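Local coordinates for filamentous hemagglutinin (Bordetella pertussis, PDB 1RWR), which is a secreted adhesin whose amino-terminal beta-helical domain probably directs its export across the outer membrane by two-partner secretion, at residues A164-K176 with Y215-G227. Sequence-based numbering, arbitrary orientation.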
ATOM      1  N   ALA A 164      -2.199  -7.201   3.142  1.00 11.85           N
ATOM      2  CA  ALA A 164      -2.430  -7.377   4.587  1.00 11.74           C
ATOM      3  C   ALA A 164      -3.289  -8.594   4.813  1.00 11.27           C
ATOM      4  O   ALA A 164      -3.828  -9.178   3.851  1.00 10.43           O
ATOM      5  CB  ALA A 164      -3.099  -6.145   5.182  1.00 12.56           C
ATOM      6  N   ARG A 165      -3.440  -9.009   6.073  1.00 10.98           N
ATOM      7  CA  ARG A 165      -4.281 -10.158   6.325  1.00 11.72           C
ATOM      8  C   ARG A 165      -5.729  -9.785   6.082  1.00 11.62           C
ATOM      9  O   ARG A 165      -6.458 -10.537   5.463  1.00 11.12           O
ATOM     10  CB  ARG A 165      -4.062 -10.729   7.722  1.00 12.16           C
ATOM     11  CG  ARG A 165      -4.680 -12.127   7.935  1.00 13.44           C
ATOM     12  CD  ARG A 165      -3.916 -13.217   7.142  1.00 14.25           C
ATOM     13  NE  ARG A 165      -4.602 -14.501   7.039  1.00 14.62           N
ATOM     14  CZ  ARG A 165      -4.511 -15.524   7.933  1.00 15.60           C
ATOM     15  NH1 ARG A 165      -3.884 -15.399   9.086  1.00 14.99           N
ATOM     16  NH2 ARG A 165      -5.139 -16.663   7.684  1.00 15.68           N
ATOM     17  N   LEU A 166      -6.110  -8.637   6.610  1.00 11.48           N
ATOM     18  CA  LEU A 166      -7.425  -8.036   6.390  1.00 11.40           C
ATOM     19  C   LEU A 166      -7.276  -6.593   5.937  1.00 12.03           C
ATOM     20  O   LEU A 166      -6.337  -5.894   6.313  1.00 11.32           O
ATOM     21  CB  LEU A 166      -8.234  -8.028   7.689  1.00 13.04           C
ATOM     22  CG  LEU A 166      -8.511  -9.378   8.368  1.00 14.15           C
ATOM     23  CD1 LEU A 166      -9.208  -9.118   9.714  1.00 15.87           C
ATOM     24  CD2 LEU A 166      -9.339 -10.346   7.502  1.00 13.90           C
ATOM     25  N   VAL A 167      -8.253  -6.113   5.188  1.00 11.81           N
ATOM     26  CA  VAL A 167      -8.219  -4.732   4.711  1.00 11.54           C
ATOM     27  C   VAL A 167      -9.606  -4.117   4.862  1.00 11.96           C
ATOM     28  O   VAL A 167     -10.596  -4.730   4.479  1.00 11.91           O
ATOM     29  CB  VAL A 167      -7.724  -4.605   3.262  1.00 11.20           C
ATOM     30  CG1 VAL A 167      -7.668  -3.126   2.838  1.00 11.40           C
ATOM     31  CG2 VAL A 167      -6.398  -5.256   3.085  1.00 12.08           C
ATOM     32  N   LYS A 168      -9.658  -2.925   5.443  1.00 12.96           N
ATOM     33  CA  LYS A 168     -10.907  -2.159   5.583  1.00 14.06           C
ATOM     34  C   LYS A 168     -10.754  -0.866   4.778  1.00 12.84           C
ATOM     35  O   LYS A 168      -9.762  -0.148   4.946  1.00 12.85           O
ATOM     36  CB  LYS A 168     -11.174  -1.882   7.041  1.00 14.52           C
ATOM     37  CG  LYS A 168     -11.439  -3.208   7.794  1.00 19.25           C
ATOM     38  CD  LYS A 168     -11.653  -3.058   9.264  1.00 26.44           C
ATOM     39  CE  LYS A 168     -12.086  -4.424   9.921  1.00 30.74           C
ATOM     40  NZ  LYS A 168     -12.460  -5.627   9.031  1.00 30.35           N
ATOM     41  N   LEU A 169     -11.720  -0.604   3.896  1.00 12.89           N
ATOM     42  CA  LEU A 169     -11.693   0.551   3.009  1.00 12.27           C
ATOM     43  C   LEU A 169     -12.845   1.474   3.365  1.00 12.62           C
ATOM     44  O   LEU A 169     -13.984   1.237   2.948  1.00 12.66           O
ATOM     45  CB  LEU A 169     -11.778   0.119   1.564  1.00 12.67           C
ATOM     46  CG  LEU A 169     -10.695  -0.864   1.099  1.00 12.65           C
ATOM     47  CD1 LEU A 169     -11.040  -1.498  -0.230  1.00 15.14           C
ATOM     48  CD2 LEU A 169      -9.314  -0.160   1.094  1.00 14.89           C
ATOM     49  N   GLN A 170     -12.528   2.497   4.146  1.00 12.66           N
ATOM     50  CA  GLN A 170     -13.509   3.469   4.649  1.00 14.54           C
ATOM     51  C   GLN A 170     -13.205   4.904   4.198  1.00 14.24           C
ATOM     52  O   GLN A 170     -13.677   5.890   4.794  1.00 14.07           O
ATOM     53  CB  GLN A 170     -13.618   3.365   6.160  1.00 15.59           C
ATOM     54  CG  GLN A 170     -14.120   2.005   6.597  1.00 18.88           C
ATOM     55  CD  GLN A 170     -13.868   1.699   8.066  1.00 23.06           C
ATOM     56  OE1 GLN A 170     -13.495   2.569   8.850  1.00 25.63           O
ATOM     57  NE2 GLN A 170     -14.102   0.454   8.439  1.00 24.52           N
ATOM     58  N   GLY A 171     -12.430   5.012   3.113  1.00 13.43           N
ATOM     59  CA  GLY A 171     -12.108   6.277   2.487  1.00 13.12           C
ATOM     60  C   GLY A 171     -11.637   5.993   1.076  1.00 12.96           C
ATOM     61  O   GLY A 171     -11.313   4.843   0.758  1.00 13.75           O
ATOM     62  N   ALA A 172     -11.625   7.019   0.236  1.00 12.74           N
ATOM     63  CA  ALA A 172     -11.391   6.827  -1.191  1.00 13.53           C
ATOM     64  C   ALA A 172      -9.917   6.646  -1.506  1.00 13.00           C
ATOM     65  O   ALA A 172      -9.042   7.213  -0.852  1.00 13.62           O
ATOM     66  CB  ALA A 172     -11.957   7.971  -1.960  1.00 14.64           C
ATOM     67  N   VAL A 173      -9.645   5.832  -2.508  1.00 12.85           N
ATOM     68  CA  VAL A 173      -8.301   5.687  -3.046  1.00 13.22           C
ATOM     69  C   VAL A 173      -8.405   6.116  -4.486  1.00 13.66           C
ATOM     70  O   VAL A 173      -9.170   5.516  -5.259  1.00 14.37           O
ATOM     71  CB  VAL A 173      -7.850   4.255  -2.941  1.00 12.41           C
ATOM     72  CG1 VAL A 173      -6.478   4.054  -3.565  1.00 14.55           C
ATOM     73  CG2 VAL A 173      -7.842   3.835  -1.485  1.00 15.05           C
ATOM     74  N   SER A 174      -7.717   7.189  -4.845  1.00 13.30           N
ATOM     75  CA  SER A 174      -7.843   7.741  -6.204  1.00 14.46           C
ATOM     76  C   SER A 174      -6.633   8.529  -6.596  1.00 13.92           C
ATOM     77  O   SER A 174      -5.773   8.861  -5.785  1.00 12.69           O
ATOM     78  CB  SER A 174      -9.062   8.668  -6.325  1.00 15.82           C
ATOM     79  OG  SER A 174      -8.801   9.798  -5.527  1.00 19.56           O
ATOM     80  N   SER A 175      -6.547   8.834  -7.872  1.00 14.83           N
ATOM     81  CA  SER A 175      -5.616   9.819  -8.318  1.00 15.36           C
ATOM     82  C   SER A 175      -6.460  10.985  -8.815  1.00 17.37           C
ATOM     83  O   SER A 175      -7.616  10.820  -9.194  1.00 15.74           O
ATOM     84  CB  SER A 175      -4.722   9.313  -9.434  1.00 15.21           C
ATOM     85  OG  SER A 175      -3.956   8.188  -9.014  1.00 15.30           O
ATOM     86  N   LYS A 176      -5.840  12.146  -8.875  1.00 19.60           N
ATOM     87  CA  LYS A 176      -6.584  13.358  -9.188  1.00 21.67           C
ATOM     88  C   LYS A 176      -6.995  13.384 -10.636  1.00 22.46           C
ATOM     89  O   LYS A 176      -6.305  12.880 -11.540  1.00 21.22           O
ATOM     90  CB  LYS A 176      -5.772  14.590  -8.800  1.00 22.57           C
ATOM     91  CG  LYS A 176      -5.575  14.670  -7.323  1.00 25.92           C
ATOM     92  CD  LYS A 176      -4.896  15.972  -6.916  1.00 31.58           C
ATOM     93  CE  LYS A 176      -5.397  16.462  -5.567  1.00 34.70           C
ATOM     94  NZ  LYS A 176      -5.126  15.533  -4.465  1.00 37.95           N
ATOM     95  N   TYR A 215     -15.390 -10.867   6.042  1.00 16.55           N
ATOM     96  CA  TYR A 215     -14.870 -10.193   4.885  1.00 15.79           C
ATOM     97  C   TYR A 215     -13.394  -9.898   5.062  1.00 15.03           C
ATOM     98  O   TYR A 215     -13.032  -9.157   5.954  1.00 16.92           O
ATOM     99  CB  TYR A 215     -15.647  -8.888   4.662  1.00 16.03           C
ATOM    100  CG  TYR A 215     -17.068  -9.202   4.357  1.00 17.62           C
ATOM    101  CD1 TYR A 215     -17.394  -9.855   3.198  1.00 20.49           C
ATOM    102  CD2 TYR A 215     -18.067  -8.906   5.260  1.00 20.41           C
ATOM    103  CE1 TYR A 215     -18.711 -10.185   2.899  1.00 22.80           C
ATOM    104  CE2 TYR A 215     -19.383  -9.224   4.980  1.00 24.37           C
ATOM    105  CZ  TYR A 215     -19.692  -9.877   3.806  1.00 24.94           C
ATOM    106  OH  TYR A 215     -20.992 -10.199   3.539  1.00 27.87           O
ATOM    107  N   ALA A 216     -12.548 -10.480   4.218  1.00 13.47           N
ATOM    108  CA  ALA A 216     -11.127 -10.181   4.211  1.00 12.86           C
ATOM    109  C   ALA A 216     -10.815  -8.784   3.669  1.00 12.19           C
ATOM    110  O   ALA A 216      -9.848  -8.141   4.100  1.00 12.34           O
ATOM    111  CB  ALA A 216     -10.409 -11.221   3.378  1.00 13.03           C
ATOM    112  N   ILE A 217     -11.633  -8.333   2.728  1.00 12.49           N
ATOM    113  CA  ILE A 217     -11.622  -6.946   2.238  1.00 11.92           C
ATOM    114  C   ILE A 217     -13.038  -6.472   2.479  1.00 12.25           C
ATOM    115  O   ILE A 217     -14.004  -7.127   2.035  1.00 11.45           O
ATOM    116  CB  ILE A 217     -11.275  -6.846   0.738  1.00 12.73           C
ATOM    117  CG1 ILE A 217      -9.883  -7.434   0.485  1.00 11.93           C
ATOM    118  CG2 ILE A 217     -11.399  -5.402   0.259  1.00 13.98           C
ATOM    119  CD1 ILE A 217      -9.453  -7.547  -0.949  1.00 12.41           C
ATOM    120  N   ASP A 218     -13.174  -5.366   3.177  1.00 11.93           N
ATOM    121  CA  ASP A 218     -14.473  -4.788   3.441  1.00 12.71           C
ATOM    122  C   ASP A 218     -14.429  -3.301   3.198  1.00 13.18           C
ATOM    123  O   ASP A 218     -13.828  -2.579   3.954  1.00 13.37           O
ATOM    124  CB  ASP A 218     -14.865  -5.104   4.879  1.00 13.32           C
ATOM    125  CG  ASP A 218     -16.315  -4.864   5.159  1.00 15.93           C
ATOM    126  OD1 ASP A 218     -17.067  -4.477   4.257  1.00 17.71           O
ATOM    127  OD2 ASP A 218     -16.764  -5.017   6.324  1.00 18.94           O
ATOM    128  N   GLY A 219     -15.024  -2.880   2.082  1.00 14.32           N
ATOM    129  CA  GLY A 219     -15.129  -1.477   1.720  1.00 15.06           C
ATOM    130  C   GLY A 219     -16.561  -0.988   1.877  1.00 15.37           C
ATOM    131  O   GLY A 219     -17.482  -1.633   1.433  1.00 16.01           O
ATOM    132  N   THR A 220     -16.731   0.147   2.517  1.00 15.83           N
ATOM    133  CA  THR A 220     -18.029   0.826   2.621  1.00 16.43           C
ATOM    134  C   THR A 220     -18.250   1.745   1.439  1.00 16.31           C
ATOM    135  O   THR A 220     -17.390   1.911   0.611  1.00 16.37           O
ATOM    136  CB  THR A 220     -18.080   1.671   3.906  1.00 15.85           C
ATOM    137  OG1 THR A 220     -17.097   2.700   3.857  1.00 16.63           O
ATOM    138  CG2 THR A 220     -17.684   0.882   5.149  1.00 17.00           C
ATOM    139  N   ALA A 221     -19.401   2.409   1.414  1.00 16.37           N
ATOM    140  CA  ALA A 221     -19.675   3.375   0.363  1.00 16.68           C
ATOM    141  C   ALA A 221     -18.592   4.435   0.271  1.00 16.24           C
ATOM    142  O   ALA A 221     -18.347   4.933  -0.810  1.00 17.19           O
ATOM    143  CB  ALA A 221     -21.040   4.033   0.584  1.00 18.33           C
ATOM    144  N   ALA A 222     -17.945   4.761   1.393  1.00 14.99           N
ATOM    145  CA  ALA A 222     -16.884   5.769   1.416  1.00 15.48           C
ATOM    146  C   ALA A 222     -15.590   5.287   0.726  1.00 15.04           C
ATOM    147  O   ALA A 222     -14.752   6.104   0.369  1.00 15.72           O
ATOM    148  CB  ALA A 222     -16.576   6.198   2.824  1.00 15.82           C
ATOM    149  N   GLY A 223     -15.451   3.978   0.561  1.00 14.91           N
ATOM    150  CA  GLY A 223     -14.232   3.374   0.023  1.00 13.97           C
ATOM    151  C   GLY A 223     -14.214   3.298  -1.500  1.00 14.16           C
ATOM    152  O   GLY A 223     -13.729   2.313  -2.053  1.00 14.03           O
ATOM    153  N   ALA A 224     -14.703   4.330  -2.177  1.00 13.10           N
ATOM    154  CA  ALA A 224     -14.680   4.367  -3.639  1.00 13.21           C
ATOM    155  C   ALA A 224     -13.233   4.360  -4.140  1.00 13.24           C
ATOM    156  O   ALA A 224     -12.353   4.897  -3.486  1.00 13.08           O
ATOM    157  CB  ALA A 224     -15.393   5.595  -4.157  1.00 14.85           C
ATOM    158  N   MET A 225     -13.005   3.725  -5.285  1.00 12.28           N
ATOM    159  CA  MET A 225     -11.666   3.636  -5.868  1.00 12.53           C
ATOM    160  C   MET A 225     -11.664   4.031  -7.332  1.00 12.09           C
ATOM    161  O   MET A 225     -12.599   3.695  -8.081  1.00 12.07           O
ATOM    162  CB  MET A 225     -11.120   2.231  -5.726  1.00 12.92           C
ATOM    163  CG  MET A 225     -11.116   1.710  -4.325  1.00 15.96           C
ATOM    164  SD  MET A 225     -10.427   0.007  -4.252  1.00 19.91           S
ATOM    165  CE  MET A 225     -11.640  -0.838  -4.266  1.00 25.71           C
ATOM    166  N   TYR A 226     -10.595   4.726  -7.725  1.00 12.17           N
ATOM    167  CA  TYR A 226     -10.367   5.139  -9.105  1.00 12.03           C
ATOM    168  C   TYR A 226      -8.902   4.855  -9.434  1.00 12.24           C
ATOM    169  O   TYR A 226      -8.000   5.453  -8.862  1.00 12.12           O
ATOM    170  CB  TYR A 226     -10.760   6.583  -9.251  1.00 12.81           C
ATOM    171  CG  TYR A 226     -10.492   7.226 -10.601  1.00 14.29           C
ATOM    172  CD1 TYR A 226     -10.996   6.663 -11.764  1.00 16.72           C
ATOM    173  CD2 TYR A 226      -9.780   8.413 -10.705  1.00 17.78           C
ATOM    174  CE1 TYR A 226     -10.758   7.240 -13.015  1.00 20.24           C
ATOM    175  CE2 TYR A 226      -9.532   8.997 -11.964  1.00 19.69           C
ATOM    176  CZ  TYR A 226     -10.044   8.385 -13.106  1.00 20.45           C
ATOM    177  OH  TYR A 226      -9.876   8.907 -14.371  1.00 22.46           O
ATOM    178  N   GLY A 227      -8.668   3.900 -10.334  1.00 13.13           N
ATOM    179  CA  GLY A 227      -7.327   3.464 -10.655  1.00 13.22           C
ATOM    180  C   GLY A 227      -7.227   2.968 -12.080  1.00 13.47           C
ATOM    181  O   GLY A 227      -8.235   2.601 -12.698  1.00 13.74           O
TER
HETATM  182  O   HOH W   1     -11.779  -6.679   6.488  1.00 16.85           O
HETATM  183  O   HOH W   2     -15.663  -6.602   8.392  1.00 31.72           O
HETATM  184  O   HOH W   3     -14.856  -1.497   6.431  1.00 21.62           O
HETATM  185  O   HOH W   4     -10.852   2.629  -0.968  1.00 21.33           O
HETATM  186  O   HOH W   5      -5.240   5.668  -8.630  1.00 12.67           O
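L169 of segment 164-176 reaches I217 and M225 of 215-227 where two successive rungs of the right-handed parallel beta-helix stack. L169 points into the interior of the helix with V167 and I217. Its CD1 reaches across to both CG2 of I217, at 4.0 Å, and CE of M225, at 4.1 Å; M225 bends at chi3 and meets the leucine at about a right angle. I147 of strand 144-147, on the preceding rung, touches L169, as does Q243 of strand 240-243, one rung beyond 215-227. Next to it, CB of L169 packs 3.7 Å from CA of G219, where the backbones come within a CA separation of 4.2 Å. Parallel pairing runs from V167 N, bonded to A216 O, to T220 N, bonded to L169 O; midway, L169 N gives D218 O a nearly straight bond of 2.9 Å (171° at the hydrogen), with the donor tilted 32° from the carbonyl plane. Pairing then breaks: 215-227 makes a type I turn from T220 to G223, the register shifts by two residues, and pairing resumes at V173, whose N and O bond A224 O and Y226 N. On the opposite face from L169, the carboxylate of D218 is salt-bridged to R242 of the next rung, while water 2 joins OD2 to K168 NZ, the lysine bond being weak. Y226, which with L169 buries the most surface, packs against S174 and S175: CB of S174 lies 4.0 Å from CB of Y226. With CG anti to the backbone N (chi1 175°), the tyrosine ring extends alongside 174-175 and presents its edge to the backbone, S175 O lying in the ring plane, 3.6 Å from CD2 of Y226.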